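Local coordinates for protein MgGH51 (Meripilus giganteus, PDB 6ZPV) that removes terminal alpha-L-arabinofuranosyl residues from arabinose-containing glycans, acting as a fungal glycosidase of family GH51, at residues Y479-H485 with P493-D499; D24-D30 with W261-D267. All blocks are in the same frame, centred on the assembly; numbering follows the deposited sequence.

Overall arrangement
Both contacts are built on loops leaving strands of the parallel (beta/alpha)8 barrel: 24-30 follows the first strand, 20-21, and 479-485 runs on from the eighth, 474-479. They therefore lie at the C-terminal mouth, where enzymes of this fold hold their active site. The centres of interactions 1 and 2 are about 13 Å apart, yet the two contacts touch. Tyr498 OH lies 2.7 Å from His27 O, and His485 N lies 2.9 Å from Asn26 O, both probable hydrogen bonds. A glycerol, probably from the crystallisation liquor, lies about 3 Å from the Pro481 side chain, and glycerol is also found about 4 Å from that of Trp261; such molecules often mark pockets.

Interaction 1. Residues Y479-H485 with P493-D499; sequences YAPLLQH and PDLVSYD
Gln484 OE1 takes the hydroxyl of Ser497, whose OG lies 2.7 Å away, and probably also a proton of a water 2.8 Å from OE1 that accepts a hydrogen bond from the backbone N of Asp494. With CG anti to the backbone N (chi1 174°) and the chain extended beyond it, the amide reaches Ser497 on the neighbouring strand. Its other end, NE2, bonds Thr489 OG1 in the connecting loop. The Asp494 carboxylate crosses this side chain at about a right angle. Asp494 OD2 and Gln484 OE1, two acceptors 3.4 Å apart, are not bonded to each other; the donors at OE1 probably offset the cost of their closeness.

Segment 479-485 leaves the last barrel strand, 474-479, and its strand 483-485 pairs in parallel with 496-498. With 503-505 they form a small mixed sheet that packs on helix 211-219 through Leu483, Val496 and Tyr498. Val496 N bonds Leu482 O, Tyr498 N bonds Gln484 O at 2.9 Å, and Gln484 N makes a weak bond to Val496 O. Tyr498 CG sits between its own backbone N and carbonyl carbon (chi1 48°), which folds the ring over the partner strand, one face against Gln484 O and His485 N. The ring edge points at the His485 face in an offset edge-to-face pair, centroids 5.4 Å apart and planes at 71°. Tyr498 OH is hydrogen-bonded to His27 O, outside the two segments.

At the opposite end, Leu495 CD1 rests over the centre of the Tyr479 ring, 3.7 Å from the centroid, while Leu495 N bonds Pro481 O. A second water joins Ala480 O to Pro493 O.

Aromatic rings thus flank a buried amide whose oxygen and nitrogen both have partners, which probably fixes its rotation.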
loop_
_atom_site.group_PDB
_atom_site.type_symbol
_atom_site.label_atom_id
_atom_site.label_comp_id
_atom_site.label_asym_id
_atom_site.label_seq_id
_atom_site.Cartn_x
_atom_site.Cartn_y
_atom_site.Cartn_z
ATOM N N TYR A 479 1.314 -10.087 -3.848
ATOM C CA TYR A 479 0.492 -10.491 -2.688
ATOM C C TYR A 479 -0.524 -9.389 -2.358
ATOM O O TYR A 479 -0.235 -8.203 -2.578
ATOM C CB TYR A 479 1.430 -10.718 -1.484
ATOM C CG TYR A 479 0.817 -11.273 -0.219
ATOM C CD1 TYR A 479 0.108 -10.505 0.674
ATOM C CD2 TYR A 479 0.985 -12.624 0.081
ATOM C CE1 TYR A 479 -0.431 -11.012 1.847
ATOM C CE2 TYR A 479 0.475 -13.129 1.268
ATOM C CZ TYR A 479 -0.230 -12.344 2.160
ATOM O OH TYR A 479 -0.770 -12.819 3.344
ATOM N N ALA A 480 -1.653 -9.755 -1.772
ATOM C CA ALA A 480 -2.553 -8.704 -1.273
ATOM C C ALA A 480 -3.321 -9.155 -0.066
ATOM O O ALA A 480 -3.675 -10.353 0.014
ATOM C CB ALA A 480 -3.505 -8.249 -2.348
ATOM N N PRO A 481 -3.707 -8.234 0.842
ATOM C CA PRO A 481 -3.240 -6.854 0.903
ATOM C C PRO A 481 -1.784 -6.750 1.387
ATOM O O PRO A 481 -1.236 -7.624 2.073
ATOM C CB PRO A 481 -4.168 -6.180 1.953
ATOM C CG PRO A 481 -5.337 -7.106 2.029
ATOM C CD PRO A 481 -4.778 -8.502 1.801
ATOM N N LEU A 482 -1.185 -5.586 1.079
ATOM C CA LEU A 482 0.188 -5.247 1.441
ATOM C C LEU A 482 0.319 -4.891 2.909
ATOM O O LEU A 482 1.316 -5.314 3.522
ATOM C CB LEU A 482 0.613 -4.107 0.546
ATOM C CG LEU A 482 2.065 -3.645 0.672
ATOM C CD1 LEU A 482 3.044 -4.752 0.350
ATOM C CD2 LEU A 482 2.301 -2.445 -0.204
ATOM N N LEU A 483 -0.600 -4.062 3.421
ATOM C CA LEU A 483 -0.375 -3.372 4.687
ATOM C C LEU A 483 -1.560 -3.513 5.619
ATOM O O LEU A 483 -2.735 -3.547 5.179
ATOM C CB LEU A 483 -0.089 -1.887 4.429
ATOM C CG LEU A 483 1.316 -1.585 3.927
ATOM C CD1 LEU A 483 1.464 -0.198 3.409
ATOM C CD2 LEU A 483 2.339 -1.816 5.017
ATOM N N GLN A 484 -1.273 -3.459 6.914
ATOM C CA GLN A 484 -2.287 -3.569 7.973
ATOM C C GLN A 484 -1.940 -2.755 9.210
ATOM O O GLN A 484 -0.945 -3.064 9.895
ATOM C CB GLN A 484 -2.447 -5.016 8.398
ATOM C CG GLN A 484 -3.359 -5.248 9.585
ATOM C CD GLN A 484 -3.213 -6.629 10.214
ATOM O OE1 GLN A 484 -2.261 -7.344 9.982
ATOM N NE2 GLN A 484 -4.176 -6.959 11.053
ATOM N N HIS A 485 -2.813 -1.817 9.574
ATOM C CA HIS A 485 -2.759 -1.184 10.905
ATOM C C HIS A 485 -3.423 -2.151 11.857
ATOM O O HIS A 485 -4.612 -2.467 11.732
ATOM C CB HIS A 485 -3.500 0.168 10.908
ATOM C CG HIS A 485 -3.127 0.980 12.066
ATOM N ND1 HIS A 485 -3.199 0.504 13.383
ATOM C CD2 HIS A 485 -2.566 2.220 12.107
ATOM C CE1 HIS A 485 -2.731 1.480 14.133
ATOM N NE2 HIS A 485 -2.338 2.550 13.406
ATOM N N PRO A 493 -5.150 -12.342 6.087
ATOM C CA PRO A 493 -3.854 -11.844 6.529
ATOM C C PRO A 493 -3.287 -10.785 5.567
ATOM O O PRO A 493 -3.732 -10.647 4.437
ATOM C CB PRO A 493 -2.998 -13.120 6.486
ATOM C CG PRO A 493 -3.525 -13.863 5.302
ATOM C CD PRO A 493 -5.023 -13.586 5.345
ATOM N N ASP A 494 -2.309 -10.042 6.066
ATOM C CA ASP A 494 -1.663 -8.945 5.338
ATOM C C ASP A 494 -0.149 -9.088 5.334
ATOM O O ASP A 494 0.403 -9.673 6.281
ATOM C CB ASP A 494 -2.109 -7.621 5.966
ATOM C CG ASP A 494 -3.604 -7.506 6.014
ATOM O OD1 ASP A 494 -4.234 -7.332 4.975
ATOM O OD2 ASP A 494 -4.168 -7.674 7.192
ATOM N N LEU A 495 0.513 -8.531 4.325
ATOM C CA LEU A 495 1.952 -8.776 4.191
ATOM C C LEU A 495 2.821 -8.116 5.282
ATOM O O LEU A 495 3.768 -8.748 5.760
ATOM C CB LEU A 495 2.440 -8.347 2.784
ATOM C CG LEU A 495 3.740 -8.996 2.369
ATOM C CD1 LEU A 495 3.548 -10.475 2.071
ATOM C CD2 LEU A 495 4.318 -8.312 1.140
ATOM N N VAL A 496 2.512 -6.877 5.588
ATOM C CA VAL A 496 3.268 -6.082 6.567
ATOM C C VAL A 496 2.276 -5.419 7.495
ATOM O O VAL A 496 1.334 -4.776 7.022
ATOM C CB VAL A 496 4.138 -5.051 5.827
ATOM C CG1 VAL A 496 4.853 -4.116 6.822
ATOM C CG2 VAL A 496 5.153 -5.733 4.918
ATOM N N SER A 497 2.503 -5.543 8.814
ATOM C CA SER A 497 1.603 -4.958 9.800
ATOM C C SER A 497 2.337 -3.908 10.606
ATOM O O SER A 497 3.566 -3.886 10.607
ATOM C CB SER A 497 1.005 -6.058 10.688
ATOM O OG SER A 497 0.393 -7.072 9.902
ATOM N N TYR A 498 1.601 -3.060 11.310
ATOM C CA TYR A 498 2.250 -2.014 12.120
ATOM C C TYR A 498 1.234 -1.450 13.083
ATOM O O TYR A 498 0.019 -1.575 12.910
ATOM C CB TYR A 498 2.810 -0.873 11.230
ATOM C CG TYR A 498 1.800 -0.387 10.216
ATOM C CD1 TYR A 498 0.881 0.605 10.503
ATOM C CD2 TYR A 498 1.685 -1.023 8.990
ATOM C CE1 TYR A 498 -0.098 0.971 9.591
ATOM C CE2 TYR A 498 0.677 -0.694 8.110
ATOM C CZ TYR A 498 -0.215 0.294 8.394
ATOM O OH TYR A 498 -1.206 0.568 7.484
ATOM N N ASP A 499 1.759 -0.804 14.115
ATOM C CA ASP A 499 0.953 0.124 14.926
ATOM C C ASP A 499 1.558 1.529 14.755
ATOM O O ASP A 499 2.301 1.779 13.792
ATOM C CB ASP A 499 0.892 -0.337 16.393
ATOM C CG ASP A 499 2.184 -0.253 17.136
ATOM O OD1 ASP A 499 3.221 0.176 16.585
ATOM O OD2 ASP A 499 2.138 -0.603 18.324
HETATM O O HOH W 1 -4.949 -11.767 2.183
HETATM O O HOH W 2 -2.359 -9.952 8.956
#

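Interaction 2. Residues D24-D30 with W261-D267; sequences DINHSGD and WGYVNTD
In the (beta/alpha)8 barrel, the loop leaving the first strand packs at the C-terminal mouth against residues 261-267, and Tyr263 is its central partner. The ring stands with CG between its backbone N and carbonyl carbon (chi1 58°), which sends the hydroxyl deep into the loop. There Tyr263 OH donates to Asp24 OD1 at 2.7 Å and accepts from His27 N at 2.9 Å. Gly29 N reaches the same OD1 from the opposite face of the carboxylate, and Asp30 N takes OD2, so Asp24 holds the turn together. The His27 ring stacks face-to-face on Tyr263, centroids 3.8 Å apart and planes at 20°, its rotation set by ND1 donating to Asp30 O. A phenylalanine in place of Tyr263 would probably keep much of this stack but leave His27 N without its acceptor and Asp24 OD1 short of one donor. Alongside, Ile25 CD1 sits over the six-membered ring of Trp261, 3.5 Å from its centroid, while Trp261 NE1 is hydrogen-bonded to Glu23 OE1. At the far end Thr266 grips the Asp30 carboxylate twice on its syn sides, with OG1 to OD1 at 2.7 Å and the backbone N to OD2 at 2.8 Å.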
loop_
_atom_site.group_PDB
_atom_site.type_symbol
_atom_site.label_atom_id
_atom_site.label_comp_id
_atom_site.label_asym_id
_atom_site.label_seq_id
_atom_site.Cartn_x
_atom_site.Cartn_y
_atom_site.Cartn_z
ATOM N N ASP A 24 -5.909 1.711 -0.207
ATOM C CA ASP A 24 -6.073 2.113 1.199
ATOM C C ASP A 24 -7.096 1.154 1.815
ATOM O O ASP A 24 -8.321 1.242 1.563
ATOM C CB ASP A 24 -6.518 3.581 1.298
ATOM C CG ASP A 24 -6.157 4.173 2.619
ATOM O OD1 ASP A 24 -6.097 3.433 3.647
ATOM O OD2 ASP A 24 -5.887 5.431 2.668
ATOM N N ILE A 25 -6.593 0.181 2.575
ATOM C CA ILE A 25 -7.374 -0.837 3.288
ATOM C C ILE A 25 -6.620 -1.039 4.611
ATOM O O ILE A 25 -5.385 -0.931 4.649
ATOM C CB ILE A 25 -7.469 -2.155 2.484
ATOM C CG1 ILE A 25 -8.369 -3.208 3.160
ATOM C CG2 ILE A 25 -6.110 -2.721 2.145
ATOM C CD1 ILE A 25 -8.572 -4.457 2.336
ATOM N N ASN A 26 -7.318 -1.330 5.691
ATOM C CA ASN A 26 -6.655 -1.507 6.977
ATOM C C ASN A 26 -5.826 -0.269 7.367
ATOM O O ASN A 26 -4.794 -0.361 8.044
ATOM C CB ASN A 26 -5.735 -2.729 7.023
ATOM C CG ASN A 26 -6.308 -4.006 6.489
ATOM O OD1 ASN A 26 -7.443 -4.368 6.818
ATOM N ND2 ASN A 26 -5.493 -4.731 5.701
ATOM N N HIS A 27 -6.276 0.925 6.936
ATOM C CA HIS A 27 -5.509 2.155 7.185
ATOM C C HIS A 27 -4.049 1.997 6.705
ATOM O O HIS A 27 -3.118 2.491 7.309
ATOM C CB HIS A 27 -5.605 2.573 8.648
ATOM C CG HIS A 27 -6.885 3.275 8.940
ATOM N ND1 HIS A 27 -7.114 4.578 8.583
ATOM C CD2 HIS A 27 -8.051 2.812 9.427
ATOM C CE1 HIS A 27 -8.345 4.903 8.895
ATOM N NE2 HIS A 27 -8.922 3.833 9.432
ATOM N N SER A 28 -3.925 1.434 5.518
ATOM C CA SER A 28 -2.634 1.333 4.793
ATOM C C SER A 28 -2.193 2.653 4.184
ATOM O O SER A 28 -0.974 2.808 3.931
ATOM C CB SER A 28 -2.706 0.315 3.706
ATOM O OG SER A 28 -3.689 0.711 2.768
ATOM N N GLY A 29 -3.117 3.558 3.902
ATOM C CA GLY A 29 -2.780 4.882 3.338
ATOM C C GLY A 29 -2.851 5.895 4.458
ATOM O O GLY A 29 -1.862 6.152 5.151
ATOM N N ASP A 30 -4.050 6.434 4.679
ATOM C CA ASP A 30 -4.304 7.223 5.879
ATOM C C ASP A 30 -4.094 6.382 7.132
ATOM O O ASP A 30 -4.823 5.362 7.280
ATOM C CB ASP A 30 -5.709 7.784 5.837
ATOM C CG ASP A 30 -5.906 8.873 4.825
ATOM O OD1 ASP A 30 -5.117 9.785 4.689
ATOM O OD2 ASP A 30 -6.850 8.784 4.074
ATOM N N TRP A 261 -13.791 0.612 2.580
ATOM C CA TRP A 261 -13.357 -0.165 3.754
ATOM C C TRP A 261 -13.806 0.460 5.066
ATOM O O TRP A 261 -13.242 0.150 6.112
ATOM C CB TRP A 261 -11.833 -0.448 3.662
ATOM C CG TRP A 261 -11.503 -1.260 2.454
ATOM C CD1 TRP A 261 -10.906 -0.849 1.323
ATOM C CD2 TRP A 261 -11.870 -2.646 2.241
ATOM N NE1 TRP A 261 -10.831 -1.868 0.428
ATOM C CE2 TRP A 261 -11.418 -2.983 0.953
ATOM C CE3 TRP A 261 -12.483 -3.626 3.028
ATOM C CZ2 TRP A 261 -11.559 -4.257 0.417
ATOM C CZ3 TRP A 261 -12.626 -4.903 2.497
ATOM C CH2 TRP A 261 -12.159 -5.210 1.193
ATOM N N GLY A 262 -14.854 1.287 5.002
ATOM C CA GLY A 262 -15.528 1.799 6.193
ATOM C C GLY A 262 -15.042 3.123 6.704
ATOM O O GLY A 262 -15.582 3.621 7.676
ATOM N N TYR A 263 -14.042 3.737 6.068
ATOM C CA TYR A 263 -13.470 5.002 6.559
ATOM C C TYR A 263 -13.263 6.021 5.451
ATOM O O TYR A 263 -13.106 5.717 4.259
ATOM C CB TYR A 263 -12.189 4.749 7.380
ATOM C CG TYR A 263 -11.078 4.029 6.668
ATOM C CD1 TYR A 263 -10.109 4.719 5.946
ATOM C CD2 TYR A 263 -10.952 2.664 6.734
ATOM C CE1 TYR A 263 -9.054 4.065 5.314
ATOM C CE2 TYR A 263 -9.943 1.975 6.095
ATOM C CZ TYR A 263 -9.000 2.672 5.376
ATOM O OH TYR A 263 -7.977 1.954 4.797
ATOM N N VAL A 264 -13.219 7.266 5.892
ATOM C CA VAL A 264 -12.880 8.391 5.012
ATOM C C VAL A 264 -11.415 8.338 4.603
ATOM O O VAL A 264 -10.541 8.171 5.454
ATOM C CB VAL A 264 -13.213 9.732 5.688
ATOM C CG1 VAL A 264 -12.771 10.899 4.865
ATOM C CG2 VAL A 264 -14.699 9.808 5.990
ATOM N N ASN A 265 -11.174 8.535 3.308
ATOM C CA ASN A 265 -9.841 8.811 2.793
ATOM C C ASN A 265 -9.681 10.317 2.639
ATOM O O ASN A 265 -10.495 10.986 2.039
ATOM C CB ASN A 265 -9.641 8.148 1.436
ATOM C CG ASN A 265 -9.557 6.657 1.375
ATOM O OD1 ASN A 265 -8.994 6.137 0.383
ATOM N ND2 ASN A 265 -10.102 5.917 2.336
ATOM N N THR A 266 -8.548 10.831 3.154
ATOM C CA THR A 266 -8.233 12.254 2.990
ATOM C C THR A 266 -7.855 12.593 1.541
ATOM O O THR A 266 -7.957 13.776 1.168
ATOM C CB THR A 266 -7.086 12.678 3.886
ATOM O OG1 THR A 266 -5.839 12.071 3.465
ATOM C CG2 THR A 266 -7.335 12.446 5.362
ATOM N N ASP A 267 -7.352 11.603 0.803
ATOM C CA ASP A 267 -6.693 11.804 -0.501
ATOM C C ASP A 267 -5.423 12.635 -0.357
ATOM O O ASP A 267 -4.897 13.114 -1.386
ATOM C CB ASP A 267 -7.669 12.268 -1.573
ATOM C CG ASP A 267 -8.555 11.148 -2.128
ATOM O OD1 ASP A 267 -8.116 9.967 -2.028
ATOM O OD2 ASP A 267 -9.615 11.481 -2.692
HETATM O O HOH W 3 -10.266 3.054 2.004
HETATM O O HOH W 4 -6.136 6.840 0.408
#